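Local coordinates for caspase recruitment domain-containing protein 19 (PDB 4FH0) that associates with BCL10 through its caspase recruitment domain and plays a role in inhibiting BCL10-induced activation of NF-kappa-B, at residues T6-V12 against L70-E75. The protein carries 2 engineered substitutions. Residues are numbered along the deposited sequence; the frame is centred on the assembly and turned at random. Where two conformers were deposited one is given.
With SO4 (sulfate ion), chain C.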
loop_
_atom_site.group_PDB
_atom_site.type_symbol
_atom_site.label_atom_id
_atom_site.label_comp_id
_atom_site.label_asym_id
_atom_site.label_seq_id
_atom_site.Cartn_x
_atom_site.Cartn_y
_atom_site.Cartn_z
ATOM N N THR A 6 16.669 0.689 0.617
ATOM C CA THR A 6 15.920 -0.167 -0.304
ATOM C C THR A 6 14.449 0.222 -0.193
ATOM O O THR A 6 14.058 0.867 0.768
ATOM C CB THR A 6 16.069 -1.656 0.039
ATOM O OG1 THR A 6 15.371 -1.947 1.255
ATOM C CG2 THR A 6 17.539 -2.049 0.167
ATOM N N TYR A 7 13.623 -0.139 -1.168
ATOM C CA TYR A 7 12.205 0.150 -1.032
ATOM C C TYR A 7 11.586 -0.535 0.172
ATOM O O TYR A 7 10.655 0.005 0.743
ATOM C CB TYR A 7 11.424 -0.237 -2.278
ATOM C CG TYR A 7 11.507 0.794 -3.358
ATOM C CD1 TYR A 7 10.742 1.942 -3.285
ATOM C CD2 TYR A 7 12.321 0.618 -4.452
ATOM C CE1 TYR A 7 10.779 2.884 -4.234
ATOM C CE2 TYR A 7 12.374 1.582 -5.453
ATOM C CZ TYR A 7 11.591 2.722 -5.322
ATOM O OH TYR A 7 11.593 3.701 -6.280
ATOM N N CYS A 8 12.044 -1.729 0.537
ATOM C CA CYS A 8 11.598 -2.437 1.754
ATOM C C CYS A 8 11.917 -1.617 2.985
ATOM O O CYS A 8 11.113 -1.455 3.888
ATOM C CB CYS A 8 12.286 -3.798 1.909
ATOM S SG CYS A 8 11.796 -5.044 0.713
ATOM N N ASP A 9 13.145 -1.109 3.042
ATOM C CA ASP A 9 13.518 -0.253 4.180
ATOM C C ASP A 9 12.659 1.005 4.231
ATOM O O ASP A 9 12.213 1.422 5.302
ATOM C CB ASP A 9 14.989 0.197 4.136
ATOM C CG ASP A 9 15.962 -0.923 4.205
ATOM O OD1 ASP A 9 15.770 -1.847 5.023
ATOM O OD2 ASP A 9 16.943 -0.849 3.424
ATOM N N ARG A 10 12.395 1.596 3.074
ATOM C CA ARG A 10 11.557 2.785 3.034
ATOM C C ARG A 10 10.171 2.465 3.573
ATOM O O ARG A 10 9.607 3.217 4.376
ATOM C CB ARG A 10 11.461 3.336 1.607
ATOM C CG ARG A 10 12.760 3.947 1.127
ATOM C CD ARG A 10 12.613 4.595 -0.246
ATOM N NE ARG A 10 11.656 5.685 -0.193
ATOM C CZ ARG A 10 11.026 6.205 -1.239
ATOM N NH1 ARG A 10 11.255 5.761 -2.465
ATOM N NH2 ARG A 10 10.158 7.174 -1.035
ATOM N N LEU A 11 9.605 1.346 3.140
ATOM C CA LEU A 11 8.247 1.004 3.553
ATOM C C LEU A 11 8.169 0.774 5.058
ATOM O O LEU A 11 7.207 1.209 5.707
ATOM C CB LEU A 11 7.707 -0.203 2.786
ATOM C CG LEU A 11 6.188 -0.369 2.902
ATOM C CD1 LEU A 11 5.444 0.871 2.392
ATOM C CD2 LEU A 11 5.725 -1.606 2.176
ATOM N N VAL A 12 9.163 0.091 5.613
ATOM C CA VAL A 12 9.210 -0.090 7.057
ATOM C C VAL A 12 9.238 1.264 7.737
ATOM O O VAL A 12 8.496 1.498 8.691
ATOM C CB VAL A 12 10.432 -0.940 7.466
ATOM C CG1 VAL A 12 10.728 -0.810 8.977
ATOM C CG2 VAL A 12 10.209 -2.388 7.066
ATOM N N LEU A 70 3.466 -6.701 1.970
ATOM C CA LEU A 70 4.456 -6.172 1.040
ATOM C C LEU A 70 5.858 -6.309 1.600
ATOM O O LEU A 70 6.784 -6.661 0.869
ATOM C CB LEU A 70 4.149 -4.711 0.732
ATOM C CG LEU A 70 2.830 -4.430 0.016
ATOM C CD1 LEU A 70 2.502 -2.962 0.112
ATOM C CD2 LEU A 70 2.888 -4.873 -1.438
ATOM N N GLN A 71 6.029 -6.007 2.883
ATOM C CA GLN A 71 7.350 -6.123 3.497
ATOM C C GLN A 71 7.880 -7.545 3.430
ATOM O O GLN A 71 9.095 -7.750 3.228
ATOM C CB GLN A 71 7.328 -5.619 4.949
ATOM C CG GLN A 71 7.062 -4.112 5.045
ATOM C CD GLN A 71 6.661 -3.624 6.418
ATOM O OE1 GLN A 71 6.791 -4.326 7.400
ATOM N NE2 GLN A 71 6.191 -2.394 6.485
ATOM N N ARG A 72 7.006 -8.535 3.606
ATOM C CA ARG A 72 7.471 -9.931 3.564
ATOM C C ARG A 72 7.734 -10.418 2.135
ATOM O O ARG A 72 8.557 -11.318 1.914
ATOM C CB ARG A 72 6.506 -10.870 4.327
ATOM C CG ARG A 72 5.205 -11.263 3.641
ATOM C CD ARG A 72 4.435 -12.347 4.445
ATOM N NE ARG A 72 4.104 -11.903 5.804
ATOM C CZ ARG A 72 2.943 -11.361 6.184
ATOM N NH1 ARG A 72 1.954 -11.186 5.322
ATOM N NH2 ARG A 72 2.776 -10.979 7.443
ATOM N N SER A 73 7.089 -9.812 1.167
ATOM C CA SER A 73 7.142 -10.203 -0.218
ATOM C C SER A 73 8.268 -9.604 -0.967
ATOM O O SER A 73 8.478 -9.981 -2.065
ATOM C CB SER A 73 5.863 -9.800 -0.934
ATOM O OG SER A 73 4.775 -10.454 -0.440
ATOM N N GLY A 74 8.941 -8.626 -0.441
ATOM C CA GLY A 74 10.195 -8.175 -1.003
ATOM C C GLY A 74 10.227 -6.863 -1.779
ATOM O O GLY A 74 9.240 -6.140 -1.897
ATOM N N GLU A 75 11.405 -6.586 -2.324
ATOM C CA GLU A 75 11.765 -5.292 -2.898
ATOM C C GLU A 75 10.865 -4.874 -4.056
ATOM O O GLU A 75 10.398 -3.734 -4.108
ATOM C CB GLU A 75 13.230 -5.330 -3.355
ATOM C CG GLU A 75 13.760 -4.012 -3.866
ATOM C CD GLU A 75 13.956 -2.995 -2.772
ATOM O OE1 GLU A 75 13.633 -3.282 -1.585
ATOM O OE2 GLU A 75 14.438 -1.892 -3.108
HETATM S S SO4 C . 9.044 6.888 -5.209
HETATM O O1 SO4 C . 8.713 7.041 -3.789
HETATM O O2 SO4 C . 10.275 6.115 -5.339
HETATM O O3 SO4 C . 7.943 6.266 -5.933
HETATM O O4 SO4 C . 9.260 8.224 -5.797
#
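At the start of helix 7-18 in this death-fold domain, the amides of Tyr7 and Cys8 are met by the carboxylate of Glu75, where helix 59-73 gives way to helix 75-88. Each oxygen takes one amide: Tyr7 N reaches OE2 of Glu75 at 2.7 Å, and Cys8 N reaches OE1 of Glu75 at 3.1 Å. Both bonds are fairly straight (161° and 162°) and arrive on the syn side, tilted from the carboxylate plane. Glu75 manages this by folding its chain at chi2 (71°), which turns the carboxylate toward the helix start. Its negative charge would probably be stabilised by the helix dipole. With an alanine in place of Glu75, the carboxylate is gone and the amides of Tyr7 and Cys8 would probably lose these acceptors. The same turn is closed from within by a capping box, in which Asp9 N donates to Thr6 OG1 (3.0 Å) and Thr6 N to Asp9 OD2. Cys8, which can form a redox-active disulfide with Cys78, has its SG, in the conformer given, beside Gly74, the glycine that ends helix 59-73 with positive phi. One turn on, the contact becomes apolar: Leu11 CD2 packs on Leu70 CB at 3.8 Å, both leucines also touching Phe81, while Val12 CG2 lies against Gln71 CD (3.8 Å). Beyond the contact, Tyr7 OH and Arg10 share a sulfate, probably from the crystallisation liquor, with His93 and Arg99. Side-chain capping and leucine packing thus join helix 7-18 to the junction of helices 59-73 and 75-88 in the CARD helical bundle.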